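PDB 3TSA: NDP-rhamnosyltransferase, which is a glycosyltransferase of the GT-B fold, with two Rossmann-like domains each built round a parallel beta sheet. Local coordinates for residues P20-L25 and A47-A52; T298-T303 and F319-N324. All blocks are in the same frame, centred on the assembly; numbering follows the deposited sequence.

Contact 1: P20-L25 and A47-A52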
loop_
_atom_site.group_PDB
_atom_site.type_symbol
_atom_site.label_atom_id
_atom_site.label_comp_id
_atom_site.label_asym_id
_atom_site.label_seq_id
_atom_site.Cartn_x
_atom_site.Cartn_y
_atom_site.Cartn_z
ATOM N N PRO A 20 -1.857 1.382 7.573
ATOM C CA PRO A 20 -0.982 2.537 7.618
ATOM C C PRO A 20 0.299 2.230 8.445
ATOM O O PRO A 20 1.429 2.721 8.081
ATOM C CB PRO A 20 -1.874 3.575 8.322
ATOM C CG PRO A 20 -3.230 3.247 7.706
ATOM C CD PRO A 20 -3.274 1.776 7.764
ATOM N N LEU A 21 0.141 1.487 9.561
ATOM C CA LEU A 21 1.322 1.105 10.347
ATOM C C LEU A 21 2.255 0.172 9.525
ATOM O O LEU A 21 3.497 0.285 9.594
ATOM C CB LEU A 21 0.904 0.412 11.668
ATOM C CG LEU A 21 2.045 0.085 12.626
ATOM C CD1 LEU A 21 2.946 1.296 13.017
ATOM C CD2 LEU A 21 1.448 -0.500 13.917
ATOM N N CYS A 22 1.664 -0.762 8.787
ATOM C CA CYS A 22 2.460 -1.677 7.940
ATOM C C CYS A 22 3.256 -0.824 6.932
ATOM O O CYS A 22 4.456 -1.139 6.675
ATOM C CB CYS A 22 1.555 -2.658 7.193
ATOM S SG CYS A 22 0.931 -3.928 8.308
ATOM N N TRP A 23 2.610 0.211 6.378
ATOM C CA TRP A 23 3.224 1.040 5.341
ATOM C C TRP A 23 4.284 1.887 6.023
ATOM O O TRP A 23 5.321 2.077 5.434
ATOM C CB TRP A 23 2.274 2.055 4.837
ATOM C CG TRP A 23 1.324 1.611 3.860
ATOM C CD1 TRP A 23 1.410 0.472 3.030
ATOM C CD2 TRP A 23 0.122 2.309 3.518
ATOM N NE1 TRP A 23 0.276 0.455 2.236
ATOM C CE2 TRP A 23 -0.507 1.574 2.494
ATOM C CE3 TRP A 23 -0.486 3.531 3.973
ATOM C CZ2 TRP A 23 -1.744 2.030 1.905
ATOM C CZ3 TRP A 23 -1.709 3.889 3.481
ATOM C CH2 TRP A 23 -2.336 3.136 2.456
ATOM N N ALA A 24 4.005 2.420 7.241
ATOM C CA ALA A 24 5.039 3.166 8.014
ATOM C C ALA A 24 6.309 2.324 8.191
ATOM O O ALA A 24 7.399 2.857 8.064
ATOM C CB ALA A 24 4.517 3.565 9.417
ATOM N N LEU A 25 6.133 1.047 8.551
ATOM C CA LEU A 25 7.227 0.089 8.749
ATOM C C LEU A 25 8.034 -0.042 7.445
ATOM O O LEU A 25 9.252 0.132 7.472
ATOM C CB LEU A 25 6.677 -1.280 9.242
ATOM C CG LEU A 25 6.297 -1.184 10.726
ATOM C CD1 LEU A 25 5.348 -2.309 11.079
ATOM C CD2 LEU A 25 7.555 -1.265 11.619
ATOM N N ALA A 47 -3.732 -3.599 -0.538
ATOM C CA ALA A 47 -2.949 -2.546 0.212
ATOM C C ALA A 47 -1.426 -2.435 -0.110
ATOM O O ALA A 47 -0.635 -1.694 0.478
ATOM C CB ALA A 47 -3.120 -2.729 1.718
ATOM N N GLY A 48 -1.134 -3.282 -1.109
ATOM C CA GLY A 48 0.210 -3.373 -1.657
ATOM C C GLY A 48 1.110 -4.262 -0.797
ATOM O O GLY A 48 2.336 -4.202 -0.850
ATOM N N LEU A 49 0.491 -5.030 0.085
ATOM C CA LEU A 49 1.247 -5.825 1.028
ATOM C C LEU A 49 1.502 -7.222 0.568
ATOM O O LEU A 49 0.832 -7.734 -0.359
ATOM C CB LEU A 49 0.587 -5.849 2.421
ATOM C CG LEU A 49 0.500 -4.419 2.954
ATOM C CD1 LEU A 49 -0.407 -4.368 4.179
ATOM C CD2 LEU A 49 1.862 -3.784 3.272
ATOM N N THR A 50 2.488 -7.862 1.209
ATOM C CA THR A 50 2.734 -9.277 0.891
ATOM C C THR A 50 2.242 -10.215 2.011
ATOM O O THR A 50 2.254 -9.840 3.190
ATOM C CB THR A 50 4.238 -9.552 0.574
ATOM O OG1 THR A 50 5.007 -9.182 1.682
ATOM C CG2 THR A 50 4.647 -8.733 -0.656
ATOM N N THR A 51 1.955 -11.446 1.594
ATOM C CA THR A 51 1.334 -12.457 2.452
ATOM C C THR A 51 2.073 -13.777 2.551
ATOM O O THR A 51 2.917 -14.150 1.700
ATOM C CB THR A 51 -0.114 -12.766 2.011
ATOM O OG1 THR A 51 -0.131 -13.281 0.667
ATOM C CG2 THR A 51 -1.008 -11.537 2.161
ATOM N N ALA A 52 1.826 -14.441 3.670
ATOM C CA ALA A 52 2.171 -15.844 3.809
ATOM C C ALA A 52 0.817 -16.540 3.952
ATOM O O ALA A 52 0.001 -16.162 4.793
ATOM C CB ALA A 52 3.030 -16.068 5.019
#

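Contact 2: T298-T303 and F319-N324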
loop_
_atom_site.group_PDB
_atom_site.type_symbol
_atom_site.label_atom_id
_atom_site.label_comp_id
_atom_site.label_asym_id
_atom_site.label_seq_id
_atom_site.Cartn_x
_atom_site.Cartn_y
_atom_site.Cartn_z
ATOM N N THR A 298 -15.070 2.982 9.021
ATOM C CA THR A 298 -16.080 3.995 8.618
ATOM C C THR A 298 -16.176 5.037 9.725
ATOM O O THR A 298 -16.089 6.268 9.462
ATOM C CB THR A 298 -17.386 3.340 8.307
ATOM O OG1 THR A 298 -17.222 2.530 7.095
ATOM C CG2 THR A 298 -18.502 4.435 8.133
ATOM N N ALA A 299 -16.331 4.554 10.960
ATOM C CA ALA A 299 -16.613 5.500 12.087
ATOM C C ALA A 299 -15.400 6.356 12.439
ATOM O O ALA A 299 -15.551 7.555 12.712
ATOM C CB ALA A 299 -17.115 4.722 13.308
ATOM N N PHE A 300 -14.207 5.758 12.472
ATOM C CA PHE A 300 -13.042 6.530 12.821
ATOM C C PHE A 300 -12.689 7.497 11.682
ATOM O O PHE A 300 -12.154 8.579 11.938
ATOM C CB PHE A 300 -11.850 5.613 13.174
ATOM C CG PHE A 300 -11.930 4.988 14.534
ATOM C CD1 PHE A 300 -13.082 5.032 15.345
ATOM C CD2 PHE A 300 -10.838 4.311 14.996
ATOM C CE1 PHE A 300 -13.082 4.394 16.663
ATOM C CE2 PHE A 300 -10.816 3.756 16.275
ATOM C CZ PHE A 300 -11.966 3.760 17.083
ATOM N N THR A 301 -13.012 7.141 10.428
ATOM C CA THR A 301 -12.747 8.066 9.330
ATOM C C THR A 301 -13.679 9.256 9.501
ATOM O O THR A 301 -13.245 10.404 9.377
ATOM C CB THR A 301 -12.956 7.408 7.967
ATOM O OG1 THR A 301 -11.952 6.415 7.774
ATOM C CG2 THR A 301 -12.899 8.395 6.832
ATOM N N ALA A 302 -14.984 8.979 9.758
ATOM C CA ALA A 302 -15.923 10.045 10.011
ATOM C C ALA A 302 -15.416 10.914 11.204
ATOM O O ALA A 302 -15.392 12.157 11.086
ATOM C CB ALA A 302 -17.349 9.517 10.249
ATOM N N THR A 303 -15.017 10.266 12.295
ATOM C CA THR A 303 -14.704 10.991 13.559
ATOM C C THR A 303 -13.442 11.856 13.299
ATOM O O THR A 303 -13.434 13.068 13.605
ATOM C CB THR A 303 -14.493 9.993 14.676
ATOM O OG1 THR A 303 -15.763 9.428 14.917
ATOM C CG2 THR A 303 -14.076 10.721 15.971
ATOM N N PHE A 319 -21.909 -1.624 19.858
ATOM C CA PHE A 319 -22.747 -1.002 20.904
ATOM C C PHE A 319 -22.021 -0.060 21.781
ATOM O O PHE A 319 -22.529 0.988 22.079
ATOM C CB PHE A 319 -23.432 -2.143 21.756
ATOM C CG PHE A 319 -24.306 -2.992 20.857
ATOM C CD1 PHE A 319 -25.594 -2.524 20.547
ATOM C CD2 PHE A 319 -23.802 -4.170 20.275
ATOM C CE1 PHE A 319 -26.430 -3.272 19.597
ATOM C CE2 PHE A 319 -24.622 -4.911 19.339
ATOM C CZ PHE A 319 -25.884 -4.422 18.981
ATOM N N ASP A 320 -20.819 -0.462 22.245
ATOM C CA ASP A 320 -19.953 0.425 23.016
ATOM C C ASP A 320 -19.587 1.667 22.248
ATOM O O ASP A 320 -19.776 2.770 22.779
ATOM C CB ASP A 320 -18.694 -0.365 23.427
ATOM C CG ASP A 320 -19.040 -1.407 24.489
ATOM O OD1 ASP A 320 -19.201 -0.962 25.658
ATOM O OD2 ASP A 320 -19.158 -2.580 24.170
ATOM N N TYR A 321 -19.114 1.517 20.999
ATOM C CA TYR A 321 -18.765 2.723 20.247
ATOM C C TYR A 321 -19.998 3.602 20.084
ATOM O O TYR A 321 -19.935 4.798 20.283
ATOM C CB TYR A 321 -18.286 2.372 18.852
ATOM C CG TYR A 321 -18.016 3.565 18.053
ATOM C CD1 TYR A 321 -16.847 4.285 18.250
ATOM C CD2 TYR A 321 -18.919 3.984 17.070
ATOM C CE1 TYR A 321 -16.581 5.480 17.485
ATOM C CE2 TYR A 321 -18.692 5.142 16.301
ATOM C CZ TYR A 321 -17.524 5.869 16.528
ATOM O OH TYR A 321 -17.215 6.984 15.792
ATOM N N ALA A 322 -21.130 3.002 19.724
ATOM C CA ALA A 322 -22.329 3.809 19.487
ATOM C C ALA A 322 -22.771 4.622 20.742
ATOM O O ALA A 322 -23.096 5.807 20.609
ATOM C CB ALA A 322 -23.507 2.935 18.954
ATOM N N ARG A 323 -22.823 3.961 21.903
ATOM C CA ARG A 323 -23.196 4.572 23.142
ATOM C C ARG A 323 -22.189 5.686 23.518
ATOM O O ARG A 323 -22.614 6.789 23.970
ATOM C CB ARG A 323 -23.286 3.540 24.301
ATOM C CG ARG A 323 -24.508 2.648 24.265
ATOM C CD ARG A 323 -24.605 1.903 25.632
ATOM N NE ARG A 323 -23.404 1.069 25.943
ATOM C CZ ARG A 323 -23.433 -0.259 25.788
ATOM N NH1 ARG A 323 -24.511 -0.814 25.274
ATOM N NH2 ARG A 323 -22.389 -0.987 26.093
ATOM N N ASN A 324 -20.931 5.418 23.251
ATOM C CA ASN A 324 -19.954 6.368 23.768
ATOM C C ASN A 324 -19.873 7.560 22.852
ATOM O O ASN A 324 -19.753 8.707 23.322
ATOM C CB ASN A 324 -18.589 5.693 23.909
ATOM C CG ASN A 324 -18.610 4.568 25.010
ATOM O OD1 ASN A 324 -19.614 4.364 25.757
ATOM N ND2 ASN A 324 -17.542 3.779 24.996
#

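Contact 1: P20-L25 and A47-A52
In the N-terminal Rossmann-like half of this GT-B protein, W23 on helix 19-27 reaches the turn that ends helix 38-46 and leads into strand 50-53, the outermost strand of its sheet within the chain. The indole N-H donates to the backbone carbonyl of A47: W23 NE1 lies 2.9 Å from A47 O, with an N-H...O angle of 170°. The oxygen stays close to the indole plane, and the donor lies in the carbonyl plane, so direction is good on both partners. That carbonyl belongs to a Schellman turn, in which G48 leaves the helix with a positive phi of 82°. One step further, the isobutyl end of L49 spans the gap to the helix. Both methyls come up to the beta carbon of C22 from the same side, with C22 CB 4.0 Å from L49 CD1 and 4.1 Å from L49 CD2. L49 CD2 also comes within 4.3 Å of W23 CD1, obliquely to the ring. Beyond the contact W23 stacks on W23 of the second subunit. All four touching residues are buried; the nearly straight bond therefore satisfies an indole N-H and a helix-end carbonyl together, and probably restrains the rotation of the ring that stacks across the dimer interface.

Contact 2: T298-T303 and F319-N324
Y321 carries its CG anti to the backbone N (chi1 176°), which sends the phenol from helix 318-327 across to helix 296-304. On the facing helix F300 has CG beside its own backbone N (chi1 -77°), and its ring swings toward the tyrosine although its CB does not point that way.

Three residues of segment 298-303 thus meet one tyrosine. A299 points its methyl at the phenol end: A299 CB is 3.4 Å from Y321 CE2 and equally near Y321 OH, a close approach made obliquely to the ring. On the other ortho carbon, F300 CE1 lies 3.8 Å from Y321 CE1. The tyrosine carbon sits at the edge of the F300 ring, near its plane, whereas the phenylalanine atom comes obliquely to the tyrosine, so the pair is not a face-to-face stack. T303 OG1 approaches the tyrosine near its ring plane, 3.0 Å from Y321 OH. The two hydroxyls share a polar neighbour, Q309, whose NE2 is hydrogen-bonded to Y321 OH and whose OE1 is hydrogen-bonded to T303 OG1. T303 OG1 also lies 2.9 Å from A299 O, one turn back. Q309 thus supplies a partner to each of the two buried hydroxyls.

The short helical segments run nearly parallel, 23° apart, with axes 12.4 Å from each other at closest approach; the long phenol bridges this separation. They belong to successive helices of the C-terminal Rossmann-like domain, each the helix of a beta-alpha-beta crossover: strand 289-292, helix 296-304, strand 309-311, then helix 318-327 and strand 331-333. Q309 belongs to the shared strand 309-311, and A299, A302 and A322 also pack on that strand. Helix 358-371 covers T303 through L366 and I370.

How the contacts relate
Both contacts are buried but lie in different Rossmann-like domains, N-terminal and C-terminal, and share no element; their centres are 25 Å apart and their nearest atoms about 9 Å apart. Contact 1 joins a helix to the turn before the strand that is outermost within the chain, and borders the second subunit, whose strand continues the sheet through T50 and T51. Contact 2 joins two helices and is touched by no other chain; its centre lies about 9 Å from the centre of the chain, against about 17 Å for contact 1. Contact 1 centres on one clear side-chain-to-backbone hydrogen bond, contact 2 on aromatic and methyl packing, its hydroxyls served by a glutamine on the strand between its helices.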